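Side-chain contacts in flagellar hook-associated protein 3 (Bacillus cereus, PDB 5ZIY), which probably forms, with its partner hook-associated proteins, the junction that joins the flagellar hook to the filament: residues A[119-124]-A[129-134]; A[87-90]-A[95-98]. One frame throughout, in Å; residues are numbered along the deposited sequence.

Interaction 1 (A[119-124]-A[129-134]); sequences DVNWKL and EFKAFR. With ZN (zinc ion), chain C.
V120, W122, F130 and F133 meet on one face of a two-stranded antiparallel beta hairpin, whose strands 120-123 and 129-133 are broken in register by a classic beta bulge: A132 and F133 both stand opposite V120. Backbone hydrogen bonds set this register. V120 O accepts from A132 N at 2.8 Å and also from F133 N, while V120 N binds F133 O almost straight. Beyond the bulge W122 and F130 exchange two further bonds, W122 N to F130 O being 2.9 Å.

Aromatic side chains line the face turned to the long helices; F130 and F133 are buried there, as suits large apolar groups, and W122 is only partly covered. The methyl of A132 lies 3.6 Å from the centroid of the five-membered ring of W122, nearly on its normal, a CH-pi contact that a side chain this small can make from the bulge. F133 directs its ring edge toward the W122 face in an offset edge-to-face pair, planes at 68°. F130, its CG placed between backbone N and carbonyl carbon (chi1 72°), swings its ring alongside W122, and F130 CE1 reaches W122 CB at 3.8 Å. S31 and V34 of helix 8-60 touch W122, and M190 of helix 162-204 touches F130.

The other face carries N121, K123, E129 and K131. At the hairpin's open end K131, bent at its last torsion, reaches the flanking D119 and brings NZ 2.7 Å from D119 OD2, on that oxygen's anti lone pair, in a salt bridge. D119 OD1 accepts a hydrogen bond from a water that in turn accepts one from R134 NE, so the carboxylate is held at both oxygens. At the far end K123 lays its methylenes against E129 CG, and E129 OE2 binds a zinc ion at 2.2 Å.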
ATOM      1  N   ASP A 119      -6.241 -12.576   1.117  1.00 21.86           N
ATOM      2  CA  ASP A 119      -6.636 -11.310   0.532  1.00 19.84           C
ATOM      3  C   ASP A 119      -8.137 -11.167   0.572  1.00 19.61           C
ATOM      4  O   ASP A 119      -8.845 -12.170   0.665  1.00 19.90           O
ATOM      5  CB  ASP A 119      -6.208 -11.281  -0.926  1.00 19.78           C
ATOM      6  CG  ASP A 119      -4.710 -11.340  -1.096  1.00 22.77           C
ATOM      7  OD1 ASP A 119      -3.985 -11.025  -0.130  1.00 21.29           O
ATOM      8  OD2 ASP A 119      -4.253 -11.741  -2.202  1.00 28.31           O
ATOM      9  N   VAL A 120      -8.604  -9.917   0.528  1.00 18.29           N
ATOM     10  CA  VAL A 120     -10.021  -9.567   0.376  1.00 17.60           C
ATOM     11  C   VAL A 120     -10.223  -8.945  -1.031  1.00 16.62           C
ATOM     12  O   VAL A 120      -9.655  -7.898  -1.339  1.00 15.62           O
ATOM     13  CB  VAL A 120     -10.498  -8.555   1.441  1.00 17.33           C
ATOM     14  CG1 VAL A 120     -11.915  -8.058   1.113  1.00 15.23           C
ATOM     15  CG2 VAL A 120     -10.427  -9.189   2.857  1.00 17.81           C
ATOM     16  N   ASN A 121     -11.033  -9.624  -1.844  1.00 16.95           N
ATOM     17  CA  ASN A 121     -11.425  -9.221  -3.184  1.00 16.55           C
ATOM     18  C   ASN A 121     -12.694  -8.431  -3.189  1.00 15.51           C
ATOM     19  O   ASN A 121     -13.623  -8.743  -2.467  1.00 15.92           O
ATOM     20  CB  ASN A 121     -11.664 -10.426  -4.090  1.00 18.44           C
ATOM     21  CG  ASN A 121     -10.365 -11.005  -4.640  1.00 24.80           C
ATOM     22  OD1 ASN A 121      -9.264 -10.489  -4.368  1.00 28.88           O
ATOM     23  ND2 ASN A 121     -10.485 -12.052  -5.445  1.00 28.09           N
ATOM     24  N   TRP A 122     -12.713  -7.404  -4.031  1.00 15.04           N
ATOM     25  CA  TRP A 122     -13.908  -6.595  -4.302  1.00 15.53           C
ATOM     26  C   TRP A 122     -14.214  -6.800  -5.808  1.00 17.41           C
ATOM     27  O   TRP A 122     -13.286  -7.051  -6.659  1.00 17.10           O
ATOM     28  CB  TRP A 122     -13.608  -5.115  -4.088  1.00 14.46           C
ATOM     29  CG  TRP A 122     -13.711  -4.649  -2.746  1.00 14.06           C
ATOM     30  CD1 TRP A 122     -13.749  -5.398  -1.610  1.00 15.56           C
ATOM     31  CD2 TRP A 122     -13.814  -3.291  -2.332  1.00 15.05           C
ATOM     32  NE1 TRP A 122     -13.857  -4.590  -0.523  1.00 14.24           N
ATOM     33  CE2 TRP A 122     -13.927  -3.291  -0.931  1.00 14.07           C
ATOM     34  CE3 TRP A 122     -13.868  -2.080  -3.012  1.00 15.45           C
ATOM     35  CZ2 TRP A 122     -14.030  -2.134  -0.193  1.00 14.32           C
ATOM     36  CZ3 TRP A 122     -13.980  -0.934  -2.290  1.00 16.36           C
ATOM     37  CH2 TRP A 122     -14.057  -0.964  -0.882  1.00 15.69           C
ATOM     38  N   LYS A 123     -15.492  -6.722  -6.119  1.00 16.71           N
ATOM     39  CA  LYS A 123     -15.940  -7.051  -7.438  1.00 19.01           C
ATOM     40  C   LYS A 123     -16.906  -5.992  -7.922  1.00 18.99           C
ATOM     41  O   LYS A 123     -17.902  -5.734  -7.307  1.00 20.23           O
ATOM     42  CB  LYS A 123     -16.586  -8.409  -7.379  1.00 20.18           C
ATOM     43  CG  LYS A 123     -17.204  -8.841  -8.626  1.00 22.08           C
ATOM     44  CD  LYS A 123     -17.703 -10.249  -8.472  1.00 24.81           C
ATOM     45  CE  LYS A 123     -18.761 -10.541  -9.488  1.00 28.56           C
ATOM     46  NZ  LYS A 123     -18.736 -11.962  -9.883  1.00 31.53           N
ATOM     47  N   LEU A 124     -16.564  -5.330  -9.004  1.00 19.74           N
ATOM     48  CA  LEU A 124     -17.434  -4.320  -9.580  1.00 20.77           C
ATOM     49  C   LEU A 124     -18.752  -4.923 -10.061  1.00 21.26           C
ATOM     50  O   LEU A 124     -18.833  -6.129 -10.291  1.00 20.61           O
ATOM     51  CB  LEU A 124     -16.727  -3.656 -10.774  1.00 22.04           C
ATOM     52  CG  LEU A 124     -15.870  -2.428 -10.526  1.00 23.02           C
ATOM     53  CD1 LEU A 124     -15.182  -2.501  -9.192  1.00 23.05           C
ATOM     54  CD2 LEU A 124     -14.899  -2.173 -11.738  1.00 23.12           C
ATOM     55  N   GLU A 129     -12.909  -7.813 -10.974  1.00 19.57           N
ATOM     56  CA  GLU A 129     -12.419  -8.097  -9.636  1.00 19.27           C
ATOM     57  C   GLU A 129     -11.003  -7.654  -9.379  1.00 18.10           C
ATOM     58  O   GLU A 129     -10.179  -7.779 -10.213  1.00 19.08           O
ATOM     59  CB  GLU A 129     -12.424  -9.604  -9.421  1.00 21.42           C
ATOM     60  CG  GLU A 129     -13.765 -10.196  -9.520  1.00 24.82           C
ATOM     61  CD  GLU A 129     -13.740 -11.618  -9.053  1.00 30.67           C
ATOM     62  OE1 GLU A 129     -12.912 -12.404  -9.605  1.00 30.12           O
ATOM     63  OE2 GLU A 129     -14.515 -11.919  -8.117  1.00 31.48           O
ATOM     64  N   PHE A 130     -10.739  -7.139  -8.194  1.00 17.13           N
ATOM     65  CA  PHE A 130      -9.369  -6.838  -7.768  1.00 17.08           C
ATOM     66  C   PHE A 130      -9.210  -7.080  -6.271  1.00 16.86           C
ATOM     67  O   PHE A 130     -10.192  -7.204  -5.539  1.00 15.28           O
ATOM     68  CB  PHE A 130      -8.996  -5.412  -8.099  1.00 17.05           C
ATOM     69  CG  PHE A 130      -9.672  -4.392  -7.233  1.00 15.88           C
ATOM     70  CD1 PHE A 130     -10.994  -4.050  -7.449  1.00 16.80           C
ATOM     71  CD2 PHE A 130      -8.976  -3.749  -6.228  1.00 14.92           C
ATOM     72  CE1 PHE A 130     -11.596  -3.087  -6.654  1.00 16.98           C
ATOM     73  CE2 PHE A 130      -9.605  -2.825  -5.408  1.00 16.30           C
ATOM     74  CZ  PHE A 130     -10.902  -2.496  -5.637  1.00 15.48           C
ATOM     75  N   LYS A 131      -7.957  -7.156  -5.834  1.00 17.63           N
ATOM     76  CA  LYS A 131      -7.615  -7.318  -4.426  1.00 17.48           C
ATOM     77  C   LYS A 131      -7.627  -5.992  -3.767  1.00 16.44           C
ATOM     78  O   LYS A 131      -6.811  -5.151  -4.102  1.00 18.14           O
ATOM     79  CB  LYS A 131      -6.231  -7.925  -4.284  1.00 19.02           C
ATOM     80  CG  LYS A 131      -6.112  -9.296  -4.957  1.00 22.41           C
ATOM     81  CD  LYS A 131      -4.677  -9.570  -5.318  1.00 27.35           C
ATOM     82  CE  LYS A 131      -4.468 -10.982  -5.923  1.00 32.68           C
ATOM     83  NZ  LYS A 131      -4.774 -11.977  -4.847  1.00 35.35           N
ATOM     84  N   ALA A 132      -8.567  -5.784  -2.850  1.00 15.71           N
ATOM     85  CA  ALA A 132      -8.726  -4.531  -2.161  1.00 13.75           C
ATOM     86  C   ALA A 132      -7.888  -4.499  -0.873  1.00 15.29           C
ATOM     87  O   ALA A 132      -7.331  -3.442  -0.534  1.00 13.95           O
ATOM     88  CB  ALA A 132     -10.178  -4.308  -1.815  1.00 13.69           C
ATOM     89  N   PHE A 133      -7.880  -5.618  -0.114  1.00 15.27           N
ATOM     90  CA  PHE A 133      -7.117  -5.704   1.152  1.00 15.89           C
ATOM     91  C   PHE A 133      -6.261  -6.948   1.098  1.00 16.79           C
ATOM     92  O   PHE A 133      -6.756  -8.027   0.773  1.00 17.53           O
ATOM     93  CB  PHE A 133      -8.041  -5.704   2.367  1.00 16.53           C
ATOM     94  CG  PHE A 133      -8.970  -4.542   2.388  1.00 16.49           C
ATOM     95  CD1 PHE A 133      -8.599  -3.371   3.010  1.00 15.14           C
ATOM     96  CD2 PHE A 133     -10.204  -4.612   1.778  1.00 15.37           C
ATOM     97  CE1 PHE A 133      -9.424  -2.286   3.027  1.00 16.21           C
ATOM     98  CE2 PHE A 133     -11.072  -3.488   1.792  1.00 17.77           C
ATOM     99  CZ  PHE A 133     -10.666  -2.324   2.405  1.00 15.68           C
ATOM    100  N   ARG A 134      -4.959  -6.788   1.302  1.00 16.63           N
ATOM    101  CA  ARG A 134      -4.026  -7.878   0.955  1.00 17.14           C
ATOM    102  C   ARG A 134      -3.191  -8.237   2.125  1.00 16.87           C
ATOM    103  O   ARG A 134      -2.973  -7.420   2.991  1.00 16.50           O
ATOM    104  CB  ARG A 134      -3.117  -7.450  -0.212  1.00 17.16           C
ATOM    105  CG  ARG A 134      -3.861  -7.325  -1.494  1.00 17.59           C
ATOM    106  CD  ARG A 134      -2.971  -6.807  -2.662  1.00 18.50           C
ATOM    107  NE  ARG A 134      -2.100  -7.844  -3.191  1.00 20.80           N
ATOM    108  CZ  ARG A 134      -1.411  -7.743  -4.329  1.00 20.75           C
ATOM    109  NH1 ARG A 134      -1.464  -6.633  -5.039  1.00 21.01           N
ATOM    110  NH2 ARG A 134      -0.653  -8.751  -4.747  1.00 20.30           N
TER
HETATM  111 ZN    ZN C 301     -14.693 -14.073  -8.215  1.00 38.19          ZN
HETATM  112  O   HOH W   1      -1.259 -10.414  -1.672  1.00 30.14           O

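Interaction 2 (A[87-90]-A[95-98]); sequences ANTK and YIFG
T89 O is gripped by two donors: the backbone N of I96 at 3.1 Å and a water at 2.7 Å. The same water also donates to A87 O and accepts from F97 N at 2.8 Å, so it ties the end of helix 67-87 to the type I turn Y95-G98 with three bonds. This turn is closed by G98 N bonding to Y95 O.

K90 and Y95 form an antiparallel, non-hydrogen-bonded pair at the open end of the short hairpin of strands 90-91 and 94-95. With CG anti to the backbone N (chi1 176°) and the chain extended beyond it, K90 runs over one face of the Y95 ring, K90 CB 3.8 Å from Y95 CD1 and K90 CD 4.0 Å from Y95 CZ. A long aliphatic chain suits this place, since it can cover the ring while its amine continues past. At the ring's edge, in its plane, N88 O lies 3.2 Å from Y95 CD1. I96 takes the sterically costly first torsion (chi1 54°), which brings I96 CG1 against T89 CB at 4.1 Å. The CB of F97 packs on A87 O.

Around these residues, L105 and P106 touch Y95, and T89 OG1 bonds back to L86 O. T38 of helix 8-60 meets I96, while the ring of F97 is wedged between that helix, at T41 and L42, and helix 137-155, at L139 and L140.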
ATOM      1  N   ALA A  87       2.263   0.678   7.496  1.00 14.96           N
ATOM      2  CA  ALA A  87       1.919  -0.697   7.222  1.00 14.35           C
ATOM      3  C   ALA A  87       0.593  -1.118   7.870  1.00 14.48           C
ATOM      4  O   ALA A  87      -0.091  -2.046   7.382  1.00 15.18           O
ATOM      5  CB  ALA A  87       3.117  -1.642   7.645  1.00 14.58           C
ATOM      6  N   ASN A  88       0.205  -0.422   8.943  1.00 15.22           N
ATOM      7  CA  ASN A  88      -1.015  -0.663   9.652  1.00 15.73           C
ATOM      8  C   ASN A  88      -2.180   0.232   9.198  1.00 16.19           C
ATOM      9  O   ASN A  88      -3.148   0.330   9.923  1.00 16.69           O
ATOM     10  CB  ASN A  88      -0.779  -0.491  11.187  1.00 17.07           C
ATOM     11  CG  ASN A  88       0.059  -1.606  11.765  1.00 17.56           C
ATOM     12  OD1 ASN A  88       0.011  -2.725  11.260  1.00 18.83           O
ATOM     13  ND2 ASN A  88       0.837  -1.314  12.811  1.00 18.25           N
ATOM     14  N   THR A  89      -2.107   0.836   8.003  1.00 15.87           N
ATOM     15  CA  THR A  89      -3.209   1.616   7.446  1.00 16.42           C
ATOM     16  C   THR A  89      -4.506   0.799   7.279  1.00 16.90           C
ATOM     17  O   THR A  89      -4.502  -0.333   6.810  1.00 15.22           O
ATOM     18  CB  THR A  89      -2.795   2.323   6.110  1.00 17.05           C
ATOM     19  OG1 THR A  89      -1.678   3.170   6.373  1.00 16.51           O
ATOM     20  CG2 THR A  89      -3.937   3.173   5.531  1.00 17.05           C
ATOM     21  N   LYS A  90      -5.601   1.385   7.763  1.00 18.07           N
ATOM     22  CA  LYS A  90      -6.917   0.743   7.808  1.00 19.29           C
ATOM     23  C   LYS A  90      -7.974   1.611   7.129  1.00 20.07           C
ATOM     24  O   LYS A  90      -8.019   2.787   7.345  1.00 21.44           O
ATOM     25  CB  LYS A  90      -7.292   0.526   9.255  1.00 20.53           C
ATOM     26  CG  LYS A  90      -8.669  -0.043   9.532  1.00 22.45           C
ATOM     27  CD  LYS A  90      -8.818  -0.251  11.070  1.00 24.15           C
ATOM     28  CE  LYS A  90     -10.152  -0.869  11.467  1.00 26.08           C
ATOM     29  NZ  LYS A  90     -10.483  -0.533  12.883  1.00 25.32           N
ATOM     30  N   TYR A  95      -7.552  -3.766   7.195  1.00 15.15           N
ATOM     31  CA  TYR A  95      -6.182  -3.299   6.926  1.00 14.47           C
ATOM     32  C   TYR A  95      -5.763  -3.552   5.497  1.00 13.53           C
ATOM     33  O   TYR A  95      -5.848  -4.678   5.019  1.00 13.49           O
ATOM     34  CB  TYR A  95      -5.208  -3.953   7.888  1.00 14.94           C
ATOM     35  CG  TYR A  95      -5.457  -3.549   9.323  1.00 16.15           C
ATOM     36  CD1 TYR A  95      -4.930  -2.385   9.827  1.00 16.45           C
ATOM     37  CD2 TYR A  95      -6.182  -4.352  10.179  1.00 17.40           C
ATOM     38  CE1 TYR A  95      -5.154  -1.995  11.160  1.00 17.94           C
ATOM     39  CE2 TYR A  95      -6.440  -3.951  11.534  1.00 18.99           C
ATOM     40  CZ  TYR A  95      -5.912  -2.789  11.999  1.00 19.16           C
ATOM     41  OH  TYR A  95      -6.111  -2.412  13.307  1.00 20.97           O
ATOM     42  N   ILE A  96      -5.286  -2.528   4.797  1.00 13.09           N
ATOM     43  CA  ILE A  96      -4.940  -2.742   3.401  1.00 12.95           C
ATOM     44  C   ILE A  96      -3.788  -3.705   3.184  1.00 13.38           C
ATOM     45  O   ILE A  96      -3.659  -4.319   2.077  1.00 12.72           O
ATOM     46  CB  ILE A  96      -4.668  -1.430   2.644  1.00 13.83           C
ATOM     47  CG1 ILE A  96      -3.630  -0.611   3.363  1.00 15.76           C
ATOM     48  CG2 ILE A  96      -5.991  -0.563   2.502  1.00 12.79           C
ATOM     49  CD1 ILE A  96      -2.924   0.415   2.436  1.00 18.91           C
ATOM     50  N   PHE A  97      -2.937  -3.823   4.208  1.00 14.41           N
ATOM     51  CA  PHE A  97      -1.831  -4.801   4.229  1.00 15.04           C
ATOM     52  C   PHE A  97      -1.981  -5.895   5.282  1.00 15.23           C
ATOM     53  O   PHE A  97      -1.019  -6.666   5.573  1.00 16.43           O
ATOM     54  CB  PHE A  97      -0.513  -4.060   4.374  1.00 15.29           C
ATOM     55  CG  PHE A  97      -0.246  -3.119   3.256  1.00 14.90           C
ATOM     56  CD1 PHE A  97      -0.044  -3.603   1.973  1.00 16.17           C
ATOM     57  CD2 PHE A  97      -0.155  -1.775   3.467  1.00 15.81           C
ATOM     58  CE1 PHE A  97       0.207  -2.728   0.921  1.00 16.05           C
ATOM     59  CE2 PHE A  97       0.112  -0.906   2.415  1.00 16.42           C
ATOM     60  CZ  PHE A  97       0.279  -1.390   1.141  1.00 13.89           C
ATOM     61  N   GLY A  98      -3.207  -6.063   5.761  1.00 14.93           N
ATOM     62  CA  GLY A  98      -3.537  -7.124   6.695  1.00 16.09           C
ATOM     63  C   GLY A  98      -4.594  -8.132   6.279  1.00 17.31           C
ATOM     64  O   GLY A  98      -5.175  -8.835   7.131  1.00 17.62           O
TER
HETATM   65  O   HOH W   2      -2.680  -2.386   6.643  1.00 10.25           O

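The two contacts follow one another along the chain: interaction 2 turns the chain at the end of helix 67-87, and the hairpin of interaction 1 comes later. Their centres are 14 Å apart, yet they touch directly. R134 N and I96 O, 2.9 Å apart, probably form a hydrogen bond, and the ring of F133 packs on I96, where F133 CD1 lies 3.7 Å from I96 CA. F133, a residue of interaction 1, is thus the side chain that bears on interaction 2. Together they lay a small beta region along helix 8-60, which both contacts touch. The zinc ion bound by E129 lies at the end of interaction 1 away from this junction.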